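Local coordinates for adenylyltransferase thiF (Escherichia coli, PDB 1ZFN), which adenylates the C-terminal glycine of the sulfur carrier protein ThiS at the expense of ATP, a step in making thiamine diphosphate, at residues 60-65 with 106-111; 123-128 with 147-152; 32-37 with 56-61; 41-46 with 72-77. All coordinates share one frame; numbering follows the deposited sequence.

In the fold
Contacts 2 and 3 are core: each pairs parallel neighbours of one sheet, strands 123-126 with 148-152 and 32-36 with 56-60, and strand 32-36 also lies beside 123-126, so the two contacts join. Main-chain hydrogen bonds and aliphatic side chains dominate both. Contact 1 continues from contact 3 through A60 and D61; it is partly exposed, lies where loops leave the strands, and has no hydrogen bond between its segments; its polar groups, D61 above all, bond to ATP and within the loop. Contact 4 is buried again: helix 42-51 lies against a loop at the dimer interface by side-chain packing, without hydrogen bonds between the segments, while R72 binds the triphosphate. All four reach ATP.

Contact 1. Residues 60-65 with 106-111; sequences ADDDDV and QQRLTG. With ATP (adenosine-5'-triphosphate), chain F.
A60 and L109 make the apolar part of this meeting of two loops: the methyl CB of A60 lies 3.8 Å from CD1 of L109. The main chain also takes part, without a hydrogen bond between the segments. The N of D62 faces the O of Q107 at too poor an angle for one, while the CA of Q106 directs a C-H at the O of D61 (3.5 Å, 157° at the hydrogen).

Charge enters with D62 and R108, whose side chains cross at about a right angle. CB of D62 touches CG of R108 at 3.4 Å, but OD1 of D62 stays 4.1 Å from NE of R108. OD1 lies well out of the guanidinium plane, so no N-H of R108 points at it; the two planes are 85° apart. The attraction is one of charges alone and no salt bridge forms.

Hydrogen bonds run instead to the nucleotide and within the loop. The ribose of ATP gives O3' to OD2 of D61 (2.7 Å) and O2' to OD1 (3.3 Å), and OD2 also takes the backbone N of L38. OD1 of D61 accepts from N of D63 at 2.7 Å, an Asx turn. This is consistent with two loops whose common polar partner is the nucleotide: D61 binds the ribose hydroxyls, and the backbone N of L109 makes only a weak bond to N1 of the base.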
# COMPACT_ATOMS: atom_id res chain seq x y z
N ALA A 60 6.56 17.53 0.94
CA ALA A 60 7.15 18.37 -0.11
C ALA A 60 6.89 17.86 -1.52
O ALA A 60 7.18 16.71 -1.85
CB ALA A 60 8.66 18.50 0.12
N ASP A 61 6.33 18.73 -2.35
CA ASP A 61 6.07 18.37 -3.73
C ASP A 61 5.74 19.60 -4.55
O ASP A 61 4.88 20.40 -4.17
CB ASP A 61 4.93 17.36 -3.84
CG ASP A 61 4.93 16.63 -5.18
OD1 ASP A 61 4.83 17.31 -6.23
OD2 ASP A 61 5.04 15.39 -5.19
N ASP A 62 6.43 19.73 -5.68
CA ASP A 62 6.28 20.86 -6.57
C ASP A 62 5.28 20.65 -7.72
O ASP A 62 4.97 21.59 -8.45
CB ASP A 62 7.64 21.23 -7.15
CG ASP A 62 7.70 22.64 -7.66
OD1 ASP A 62 8.77 23.05 -8.15
OD2 ASP A 62 6.68 23.36 -7.58
N ASP A 63 4.76 19.44 -7.85
CA ASP A 63 3.83 19.12 -8.94
C ASP A 63 2.35 19.36 -8.58
O ASP A 63 2.00 19.59 -7.42
CB ASP A 63 4.02 17.66 -9.35
CG ASP A 63 3.78 17.43 -10.84
OD1 ASP A 63 2.96 18.15 -11.44
OD2 ASP A 63 4.40 16.51 -11.40
N ASP A 64 1.50 19.31 -9.60
CA ASP A 64 0.06 19.47 -9.45
C ASP A 64 -0.57 18.08 -9.65
O ASP A 64 0.11 17.14 -10.04
CB ASP A 64 -0.51 20.43 -10.50
CG ASP A 64 -0.21 21.87 -10.19
OD1 ASP A 64 -0.59 22.33 -9.09
OD2 ASP A 64 0.39 22.56 -11.04
N VAL A 65 -1.86 17.95 -9.38
CA VAL A 65 -2.52 16.67 -9.55
C VAL A 65 -2.99 16.52 -11.00
O VAL A 65 -3.80 17.32 -11.49
CB VAL A 65 -3.73 16.54 -8.59
CG1 VAL A 65 -4.45 15.21 -8.82
CG2 VAL A 65 -3.26 16.63 -7.17
N GLN A 106 5.25 23.37 -1.06
CA GLN A 106 5.00 23.44 -2.50
C GLN A 106 6.27 23.86 -3.25
O GLN A 106 6.36 24.99 -3.73
CB GLN A 106 3.88 24.45 -2.75
CG GLN A 106 3.54 24.66 -4.20
CD GLN A 106 2.75 25.92 -4.40
OE1 GLN A 106 3.24 27.02 -4.13
NE2 GLN A 106 1.51 25.78 -4.86
N GLN A 107 7.24 22.95 -3.35
CA GLN A 107 8.50 23.24 -4.03
C GLN A 107 9.34 21.99 -4.30
O GLN A 107 8.95 20.88 -3.95
CB GLN A 107 9.32 24.22 -3.19
CG GLN A 107 9.24 23.95 -1.69
CD GLN A 107 10.31 24.67 -0.89
OE1 GLN A 107 10.72 25.79 -1.23
NE2 GLN A 107 10.77 24.04 0.18
N ARG A 108 10.49 22.17 -4.94
CA ARG A 108 11.39 21.06 -5.19
C ARG A 108 12.58 21.23 -4.26
O ARG A 108 13.44 22.09 -4.47
CB ARG A 108 11.88 21.06 -6.63
CG ARG A 108 10.91 20.47 -7.63
CD ARG A 108 11.58 20.39 -8.98
NE ARG A 108 10.67 19.90 -10.01
CZ ARG A 108 10.98 19.87 -11.31
NH1 ARG A 108 12.16 20.31 -11.73
NH2 ARG A 108 10.10 19.42 -12.19
N LEU A 109 12.63 20.40 -3.22
CA LEU A 109 13.72 20.51 -2.25
C LEU A 109 15.10 20.31 -2.86
O LEU A 109 15.39 19.27 -3.45
CB LEU A 109 13.49 19.52 -1.10
CG LEU A 109 12.29 19.84 -0.22
CD1 LEU A 109 12.32 18.99 1.04
CD2 LEU A 109 12.32 21.31 0.13
N THR A 110 15.95 21.32 -2.69
CA THR A 110 17.31 21.30 -3.20
C THR A 110 18.16 22.13 -2.26
O THR A 110 17.81 22.30 -1.09
CB THR A 110 17.42 21.97 -4.58
OG1 THR A 110 16.21 21.74 -5.31
CG2 THR A 110 18.61 21.40 -5.36
N GLY A 111 19.25 22.66 -2.78
CA GLY A 111 20.15 23.49 -2.01
C GLY A 111 20.05 23.36 -0.50
O GLY A 111 20.02 22.26 0.05
PG ATP F . 4.30 10.14 -13.63
O1G ATP F . 5.10 11.14 -14.24
O2G ATP F . 2.80 9.94 -14.04
O3G ATP F . 5.23 8.98 -13.77
PB ATP F . 4.79 11.45 -11.10
O1B ATP F . 6.24 11.77 -11.13
O2B ATP F . 3.92 12.35 -10.29
O3B ATP F . 4.14 10.39 -12.07
PA ATP F . 5.79 9.52 -9.17
O1A ATP F . 5.13 8.78 -8.19
O2A ATP F . 7.03 8.92 -9.86
O3A ATP F . 4.62 10.21 -10.03
O5' ATP F . 6.23 10.89 -8.56
C5' ATP F . 6.77 11.11 -7.34
C4' ATP F . 6.65 12.58 -6.89
O4' ATP F . 7.74 13.29 -6.41
C3' ATP F . 5.90 13.56 -7.91
O3' ATP F . 4.62 13.99 -7.50
C2' ATP F . 7.05 14.48 -8.18
O2' ATP F . 6.48 15.70 -8.56
C1' ATP F . 7.77 14.59 -6.91
N9 ATP F . 9.18 15.01 -6.95
C8 ATP F . 10.19 14.61 -7.78
N7 ATP F . 11.34 15.24 -7.45
C5 ATP F . 11.07 16.05 -6.40
C6 ATP F . 11.87 16.95 -5.63
N6 ATP F . 13.17 17.15 -5.80
N1 ATP F . 11.26 17.65 -4.60
C2 ATP F . 9.91 17.49 -4.30
N3 ATP F . 9.14 16.61 -5.05
C4 ATP F . 9.71 15.91 -6.09

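Contact 2. Residues 123-128 with 147-152; sequences VVLDCT and PLITAS. With ATP (adenosine-5'-triphosphate), chain F.
V124 and L148 are paired in the parallel part of the mixed sheet of the Rossmann-type fold, within a beta-alpha-beta unit of strand 123-126, helix 131-143 and strand 148-154. The short strand axes approach to 4.8 Å and diverge by 12°, which confirms the parallel pairing.

Three main-chain bonds set the register. N of V124 donates to O of P147 at 3.0 Å, N of I149 to O of V124 at 2.9 Å, and N of D126 to O of I149 at 3.1 Å. The middle bond is almost straight, 173° at the hydrogen; the last is more bent.

L125 and I149 project from the same face, side by side, and CD2 of L125 rests on CB of I149 at 3.5 Å. The terminal CD1 of I149 also reaches CG1 of V123, at 3.9 Å. The other face, bearing V124, D126, L148 and T150, is more polar at its C-terminal end. With CG of D126 anti to the backbone N (chi1 159°), the carboxylate lies alongside T150, and OG1 of T150 donates to OD2, although the modelled bond is too short for its length to be trusted. A salt bridge from R134 reaches the same oxygen, which probably favours a charged D126. OD1 accepts from N of T128, an Asx turn just after the strand; T128 reaches ATP, its CG2 3.4 Å from C5 of the adenine.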
# COMPACT_ATOMS: atom_id res chain seq x y z
N VAL A 123 13.42 11.33 10.46
CA VAL A 123 13.61 10.34 9.43
C VAL A 123 13.17 11.00 8.14
O VAL A 123 12.28 11.84 8.14
CB VAL A 123 12.73 9.10 9.66
CG1 VAL A 123 12.94 8.10 8.53
CG2 VAL A 123 13.09 8.45 10.98
N VAL A 124 13.82 10.63 7.04
CA VAL A 124 13.44 11.20 5.77
C VAL A 124 13.03 10.11 4.79
O VAL A 124 13.68 9.06 4.71
CB VAL A 124 14.58 12.01 5.16
CG1 VAL A 124 14.10 12.70 3.91
CG2 VAL A 124 15.09 13.03 6.16
N LEU A 125 11.95 10.34 4.08
CA LEU A 125 11.47 9.38 3.10
C LEU A 125 11.67 9.93 1.70
O LEU A 125 10.99 10.89 1.30
CB LEU A 125 9.98 9.07 3.28
CG LEU A 125 9.45 8.32 4.50
CD1 LEU A 125 8.18 7.58 4.06
CD2 LEU A 125 10.47 7.34 5.05
N ASP A 126 12.59 9.33 0.95
CA ASP A 126 12.78 9.75 -0.43
C ASP A 126 11.65 9.07 -1.21
O ASP A 126 11.60 7.85 -1.32
CB ASP A 126 14.13 9.29 -0.97
CG ASP A 126 14.16 9.24 -2.49
OD1 ASP A 126 13.82 10.26 -3.12
OD2 ASP A 126 14.51 8.18 -3.05
N CYS A 127 10.72 9.88 -1.71
CA CYS A 127 9.58 9.36 -2.46
C CYS A 127 9.57 9.98 -3.83
O CYS A 127 8.53 10.07 -4.49
CB CYS A 127 8.29 9.66 -1.72
SG CYS A 127 8.08 8.58 -0.31
N THR A 128 10.74 10.43 -4.25
CA THR A 128 10.92 11.02 -5.55
C THR A 128 11.44 9.91 -6.45
O THR A 128 12.25 9.08 -6.02
CB THR A 128 11.99 12.12 -5.53
OG1 THR A 128 13.23 11.55 -5.11
CG2 THR A 128 11.60 13.21 -4.57
N PRO A 147 18.42 9.47 9.28
CA PRO A 147 18.11 8.23 8.56
C PRO A 147 17.34 8.51 7.27
O PRO A 147 16.58 9.49 7.18
CB PRO A 147 17.27 7.45 9.57
CG PRO A 147 17.77 7.93 10.87
CD PRO A 147 17.90 9.42 10.65
N LEU A 148 17.54 7.64 6.29
CA LEU A 148 16.89 7.78 4.99
C LEU A 148 16.29 6.47 4.52
O LEU A 148 16.96 5.44 4.47
CB LEU A 148 17.90 8.26 3.96
CG LEU A 148 17.45 8.28 2.51
CD1 LEU A 148 16.29 9.24 2.33
CD2 LEU A 148 18.62 8.70 1.64
N ILE A 149 15.00 6.51 4.19
CA ILE A 149 14.29 5.35 3.67
C ILE A 149 13.90 5.66 2.22
O ILE A 149 12.93 6.37 1.97
CB ILE A 149 13.00 5.06 4.44
CG1 ILE A 149 13.32 4.77 5.90
CG2 ILE A 149 12.30 3.88 3.80
CD1 ILE A 149 12.10 4.66 6.78
N THR A 150 14.66 5.12 1.28
CA THR A 150 14.38 5.35 -0.14
C THR A 150 13.81 4.14 -0.85
O THR A 150 14.16 2.99 -0.53
CB THR A 150 15.66 5.79 -0.88
OG1 THR A 150 15.34 6.01 -2.26
CG2 THR A 150 16.75 4.72 -0.76
N ALA A 151 12.93 4.40 -1.82
CA ALA A 151 12.31 3.35 -2.61
C ALA A 151 12.02 3.82 -4.04
O ALA A 151 12.02 5.03 -4.32
CB ALA A 151 11.02 2.88 -1.95
N SER A 152 11.78 2.88 -4.95
CA SER A 152 11.45 3.22 -6.33
C SER A 152 10.62 2.12 -6.96
O SER A 152 10.64 0.97 -6.50
CB SER A 152 12.72 3.44 -7.16
OG SER A 152 13.55 2.29 -7.12
PG ATP F . 4.30 10.14 -13.63
O1G ATP F . 5.10 11.14 -14.24
O2G ATP F . 2.80 9.94 -14.04
O3G ATP F . 5.23 8.98 -13.77
PB ATP F . 4.79 11.45 -11.10
O1B ATP F . 6.24 11.77 -11.13
O2B ATP F . 3.92 12.35 -10.29
O3B ATP F . 4.14 10.39 -12.07
PA ATP F . 5.79 9.52 -9.17
O1A ATP F . 5.13 8.78 -8.19
O2A ATP F . 7.03 8.92 -9.86
O3A ATP F . 4.62 10.21 -10.03
O5' ATP F . 6.23 10.89 -8.56
C5' ATP F . 6.77 11.11 -7.34
C4' ATP F . 6.65 12.58 -6.89
O4' ATP F . 7.74 13.29 -6.41
C3' ATP F . 5.90 13.56 -7.91
O3' ATP F . 4.62 13.99 -7.50
C2' ATP F . 7.05 14.48 -8.18
O2' ATP F . 6.48 15.70 -8.56
C1' ATP F . 7.77 14.59 -6.91
N9 ATP F . 9.18 15.01 -6.95
C8 ATP F . 10.19 14.61 -7.78
N7 ATP F . 11.34 15.24 -7.45
C5 ATP F . 11.07 16.05 -6.40
C6 ATP F . 11.87 16.95 -5.63
N6 ATP F . 13.17 17.15 -5.80
N1 ATP F . 11.26 17.65 -4.60
C2 ATP F . 9.91 17.49 -4.30
N3 ATP F . 9.14 16.61 -5.05
C4 ATP F . 9.71 15.91 -6.09

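Contact 3. Residues 32-37 with 56-61; sequences QVLIIG and TLVLAD. With ATP (adenosine-5'-triphosphate), chain F.
T56 opens the pairing: its O accepts from N of V33 at 2.9 Å, and its CB is crossed at an angle by CG of Q32, 3.5 Å away. L57 turns to the other face beside V33, pointing the same way, and its CD2 meets CB of V33 at 3.5 Å; helix 42-51 packs on this face. V58 is held by both its N and its O, donating to O of V33 and accepting from N of I35, the latter nearly straight at 174°. Its CB also meets CD1 of L34 at 3.8 Å. L59 carries CG anti to the carbonyl carbon (chi1 -43°), which lays it beside I35 with CD2 3.6 Å from CD1 of I35. A60 donates to O of I35 (3.1 Å) and accepts from N of G37 (2.7 Å), so the bonding continues to the end of the strand. D61 then brings OD2 within 3.6 Å of C of G37. Five main-chain bonds and a 14° angle show parallel pairing, and with helix 42-51 connecting the strands this is a beta-alpha-beta unit; G37 fits the first glycine of a Rossmann-type GxGxxG turn, consistent with ATP bound at the C-terminal ends of the two strands.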
# COMPACT_ATOMS: atom_id res chain seq x y z
N GLN A 32 9.08 13.73 13.83
CA GLN A 32 8.81 14.52 12.64
C GLN A 32 9.36 13.73 11.46
O GLN A 32 10.49 13.24 11.48
CB GLN A 32 9.50 15.88 12.68
CG GLN A 32 9.03 16.77 11.53
CD GLN A 32 9.75 18.10 11.42
OE1 GLN A 32 10.95 18.14 11.15
NE2 GLN A 32 9.02 19.19 11.63
N VAL A 33 8.53 13.59 10.43
CA VAL A 33 8.91 12.87 9.23
C VAL A 33 8.80 13.74 7.98
O VAL A 33 7.76 14.37 7.73
CB VAL A 33 8.02 11.62 9.04
CG1 VAL A 33 8.34 10.96 7.72
CG2 VAL A 33 8.24 10.65 10.20
N LEU A 34 9.88 13.79 7.21
CA LEU A 34 9.93 14.55 5.97
C LEU A 34 9.68 13.58 4.81
O LEU A 34 10.37 12.58 4.66
CB LEU A 34 11.29 15.22 5.78
CG LEU A 34 11.54 15.81 4.40
CD1 LEU A 34 10.46 16.82 4.07
CD2 LEU A 34 12.90 16.47 4.35
N ILE A 35 8.67 13.88 4.00
CA ILE A 35 8.33 13.04 2.86
C ILE A 35 8.53 13.86 1.59
O ILE A 35 7.68 14.68 1.24
CB ILE A 35 6.85 12.56 2.93
CG1 ILE A 35 6.57 11.88 4.28
CG2 ILE A 35 6.57 11.59 1.80
CD1 ILE A 35 5.12 11.47 4.47
N ILE A 36 9.66 13.66 0.90
CA ILE A 36 9.92 14.40 -0.34
C ILE A 36 9.25 13.64 -1.50
O ILE A 36 9.68 12.54 -1.86
CB ILE A 36 11.45 14.53 -0.67
CG1 ILE A 36 12.29 14.80 0.57
CG2 ILE A 36 11.66 15.70 -1.60
CD1 ILE A 36 12.54 13.58 1.40
N GLY A 37 8.21 14.22 -2.08
CA GLY A 37 7.54 13.56 -3.19
C GLY A 37 6.20 12.98 -2.77
O GLY A 37 6.15 12.14 -1.87
N THR A 56 4.58 15.19 13.64
CA THR A 56 4.73 16.17 12.57
C THR A 56 5.11 15.50 11.25
O THR A 56 5.96 14.62 11.21
CB THR A 56 5.83 17.19 12.90
OG1 THR A 56 5.99 17.28 14.32
CG2 THR A 56 5.49 18.55 12.33
N LEU A 57 4.47 15.95 10.17
CA LEU A 57 4.73 15.45 8.82
C LEU A 57 4.93 16.60 7.85
O LEU A 57 4.04 17.44 7.67
CB LEU A 57 3.56 14.60 8.32
CG LEU A 57 3.50 13.19 8.88
CD1 LEU A 57 2.20 12.51 8.45
CD2 LEU A 57 4.72 12.43 8.41
N VAL A 58 6.10 16.65 7.23
CA VAL A 58 6.40 17.68 6.26
C VAL A 58 6.25 17.04 4.88
O VAL A 58 6.98 16.11 4.55
CB VAL A 58 7.83 18.22 6.41
CG1 VAL A 58 7.97 19.55 5.69
CG2 VAL A 58 8.18 18.35 7.88
N LEU A 59 5.29 17.51 4.10
CA LEU A 59 5.05 16.97 2.77
C LEU A 59 5.55 17.95 1.70
O LEU A 59 5.02 19.06 1.56
CB LEU A 59 3.56 16.70 2.59
CG LEU A 59 2.83 16.05 3.77
CD1 LEU A 59 1.35 15.97 3.44
CD2 LEU A 59 3.41 14.67 4.09
N ALA A 60 6.56 17.53 0.94
CA ALA A 60 7.15 18.37 -0.11
C ALA A 60 6.89 17.86 -1.52
O ALA A 60 7.18 16.71 -1.85
CB ALA A 60 8.66 18.50 0.12
N ASP A 61 6.33 18.73 -2.35
CA ASP A 61 6.07 18.37 -3.73
C ASP A 61 5.74 19.60 -4.55
O ASP A 61 4.88 20.40 -4.17
CB ASP A 61 4.93 17.36 -3.84
CG ASP A 61 4.93 16.63 -5.18
OD1 ASP A 61 4.83 17.31 -6.23
OD2 ASP A 61 5.04 15.39 -5.19
PG ATP F . 4.30 10.14 -13.63
O1G ATP F . 5.10 11.14 -14.24
O2G ATP F . 2.80 9.94 -14.04
O3G ATP F . 5.23 8.98 -13.77
PB ATP F . 4.79 11.45 -11.10
O1B ATP F . 6.24 11.77 -11.13
O2B ATP F . 3.92 12.35 -10.29
O3B ATP F . 4.14 10.39 -12.07
PA ATP F . 5.79 9.52 -9.17
O1A ATP F . 5.13 8.78 -8.19
O2A ATP F . 7.03 8.92 -9.86
O3A ATP F . 4.62 10.21 -10.03
O5' ATP F . 6.23 10.89 -8.56
C5' ATP F . 6.77 11.11 -7.34
C4' ATP F . 6.65 12.58 -6.89
O4' ATP F . 7.74 13.29 -6.41
C3' ATP F . 5.90 13.56 -7.91
O3' ATP F . 4.62 13.99 -7.50
C2' ATP F . 7.05 14.48 -8.18
O2' ATP F . 6.48 15.70 -8.56
C1' ATP F . 7.77 14.59 -6.91
N9 ATP F . 9.18 15.01 -6.95
C8 ATP F . 10.19 14.61 -7.78
N7 ATP F . 11.34 15.24 -7.45
C5 ATP F . 11.07 16.05 -6.40
C6 ATP F . 11.87 16.95 -5.63
N6 ATP F . 13.17 17.15 -5.80
N1 ATP F . 11.26 17.65 -4.60
C2 ATP F . 9.91 17.49 -4.30
N3 ATP F . 9.14 16.61 -5.05
C4 ATP F . 9.71 15.91 -6.09

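Contact 4. Residues 41-46 with 72-77; sequences LGTPAA and RQILFT. With ATP (adenosine-5'-triphosphate), chain F.
T43, near the start of helix 42-51, lies against a type I beta turn from Q73 to F76. This is the helix that follows the glycine-rich turn of the Rossmann-type fold. No hydrogen bond joins the two segments.

From the helix, CB of T43 is directed at the loop and lies 4.1 Å from both CB of L75 and CA of Q73. There the side chain forks. OG1 goes to the L75 side, 3.3 Å from CB of L75, and at the same time sits over one face of the F76 ring, 3.8 Å above its plane and offset toward the rim. CG2 takes the other direction, against the backbone of the turn, with C of Q73 at 3.5 Å; it also borders I74, though the modelled separation there is doubtful. Next along the helix, P44 supplies CB to CD1 of I74 at 3.6 Å, and Y48 and L47 of the second subunit pack on P44 and I74 respectively, so this seam lies at the dimer interface.

The turn itself is closed by N of F76 donating to O of Q73. OE1 of Q73 lies at the edge of the F76 ring and is hydrogen-bonded by NZ of K85, which also binds ATP. At the start of the loop R72 serves the triphosphate, with R13 of the second subunit packed nearby. The chain of R72 bends at chi3 (122°), turning the guanidinium edge to the gamma phosphate, where NH2 of R72 makes a weak 2.9 Å bond to O2G of ATP.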
# COMPACT_ATOMS: atom_id res chain seq x y z
N LEU A 41 4.60 6.62 -4.42
CA LEU A 41 5.19 6.12 -3.18
C LEU A 41 4.76 6.98 -1.99
O LEU A 41 4.22 6.46 -1.01
CB LEU A 41 6.71 6.15 -3.27
CG LEU A 41 7.46 5.29 -4.29
CD1 LEU A 41 8.85 5.89 -4.45
CD2 LEU A 41 7.53 3.83 -3.87
N GLY A 42 4.97 8.29 -2.10
CA GLY A 42 4.62 9.20 -1.02
C GLY A 42 3.17 9.24 -0.60
O GLY A 42 2.87 9.31 0.59
N THR A 43 2.26 9.19 -1.55
CA THR A 43 0.83 9.25 -1.26
C THR A 43 0.37 8.20 -0.24
O THR A 43 -0.30 8.53 0.72
CB THR A 43 0.03 9.17 -2.60
OG1 THR A 43 -0.60 10.44 -2.83
CG2 THR A 43 -1.01 8.08 -2.60
N PRO A 44 0.73 6.93 -0.44
CA PRO A 44 0.28 5.96 0.57
C PRO A 44 1.14 6.05 1.83
O PRO A 44 0.67 5.74 2.93
CB PRO A 44 0.43 4.63 -0.16
CG PRO A 44 1.64 4.86 -0.99
CD PRO A 44 1.38 6.24 -1.57
N ALA A 45 2.40 6.46 1.68
CA ALA A 45 3.32 6.58 2.81
C ALA A 45 2.80 7.61 3.80
O ALA A 45 2.73 7.36 5.00
CB ALA A 45 4.75 6.99 2.32
N ALA A 46 2.45 8.78 3.27
CA ALA A 46 1.94 9.89 4.06
C ALA A 46 0.64 9.50 4.74
O ALA A 46 0.37 9.92 5.86
CB ALA A 46 1.71 11.09 3.18
N ARG A 72 -2.94 5.47 -9.24
CA ARG A 72 -2.13 4.90 -8.17
C ARG A 72 -1.81 5.83 -6.99
O ARG A 72 -1.32 5.38 -5.94
CB ARG A 72 -0.82 4.39 -8.77
CG ARG A 72 0.18 5.49 -9.03
CD ARG A 72 1.26 5.07 -9.99
NE ARG A 72 1.25 5.98 -11.13
CZ ARG A 72 2.18 6.90 -11.35
NH1 ARG A 72 3.21 7.02 -10.51
NH2 ARG A 72 2.05 7.72 -12.39
N GLN A 73 -2.06 7.12 -7.16
CA GLN A 73 -1.80 8.07 -6.10
C GLN A 73 -3.11 8.21 -5.34
O GLN A 73 -3.81 9.22 -5.45
CB GLN A 73 -1.32 9.38 -6.69
CG GLN A 73 -0.35 9.16 -7.83
CD GLN A 73 0.53 10.35 -8.13
OE1 GLN A 73 0.12 11.50 -7.97
NE2 GLN A 73 1.74 10.09 -8.61
N ILE A 74 -3.42 7.16 -4.58
CA ILE A 74 -4.63 7.02 -3.79
C ILE A 74 -5.11 8.17 -2.90
O ILE A 74 -6.28 8.19 -2.52
CB ILE A 74 -4.51 5.78 -2.92
CG1 ILE A 74 -3.21 5.86 -2.12
CG2 ILE A 74 -4.57 4.54 -3.79
CD1 ILE A 74 -3.08 4.85 -1.03
N LEU A 75 -4.24 9.11 -2.57
CA LEU A 75 -4.64 10.23 -1.72
C LEU A 75 -5.50 11.27 -2.47
O LEU A 75 -6.33 11.94 -1.87
CB LEU A 75 -3.38 10.89 -1.14
CG LEU A 75 -3.42 12.02 -0.10
CD1 LEU A 75 -4.36 11.69 1.05
CD2 LEU A 75 -2.00 12.26 0.42
N PHE A 76 -5.32 11.37 -3.79
CA PHE A 76 -6.07 12.34 -4.59
C PHE A 76 -7.37 11.81 -5.20
O PHE A 76 -7.64 10.61 -5.17
CB PHE A 76 -5.18 12.89 -5.71
CG PHE A 76 -3.79 13.25 -5.27
CD1 PHE A 76 -2.68 12.80 -5.98
CD2 PHE A 76 -3.57 14.03 -4.14
CE1 PHE A 76 -1.37 13.12 -5.58
CE2 PHE A 76 -2.27 14.35 -3.72
CZ PHE A 76 -1.17 13.89 -4.45
N THR A 77 -8.15 12.73 -5.74
CA THR A 77 -9.43 12.43 -6.40
C THR A 77 -9.50 13.29 -7.67
O THR A 77 -8.74 14.25 -7.78
CB THR A 77 -10.63 12.76 -5.48
OG1 THR A 77 -11.84 12.47 -6.18
CG2 THR A 77 -10.63 14.22 -5.09
PG ATP F . 4.30 10.14 -13.63
O1G ATP F . 5.10 11.14 -14.24
O2G ATP F . 2.80 9.94 -14.04
O3G ATP F . 5.23 8.98 -13.77
PB ATP F . 4.79 11.45 -11.10
O1B ATP F . 6.24 11.77 -11.13
O2B ATP F . 3.92 12.35 -10.29
O3B ATP F . 4.14 10.39 -12.07
PA ATP F . 5.79 9.52 -9.17
O1A ATP F . 5.13 8.78 -8.19
O2A ATP F . 7.03 8.92 -9.86
O3A ATP F . 4.62 10.21 -10.03
O5' ATP F . 6.23 10.89 -8.56
C5' ATP F . 6.77 11.11 -7.34
C4' ATP F . 6.65 12.58 -6.89
O4' ATP F . 7.74 13.29 -6.41
C3' ATP F . 5.90 13.56 -7.91
O3' ATP F . 4.62 13.99 -7.50
C2' ATP F . 7.05 14.48 -8.18
O2' ATP F . 6.48 15.70 -8.56
C1' ATP F . 7.77 14.59 -6.91
N9 ATP F . 9.18 15.01 -6.95
C8 ATP F . 10.19 14.61 -7.78
N7 ATP F . 11.34 15.24 -7.45
C5 ATP F . 11.07 16.05 -6.40
C6 ATP F . 11.87 16.95 -5.63
N6 ATP F . 13.17 17.15 -5.80
N1 ATP F . 11.26 17.65 -4.60
C2 ATP F . 9.91 17.49 -4.30
N3 ATP F . 9.14 16.61 -5.05
C4 ATP F . 9.71 15.91 -6.09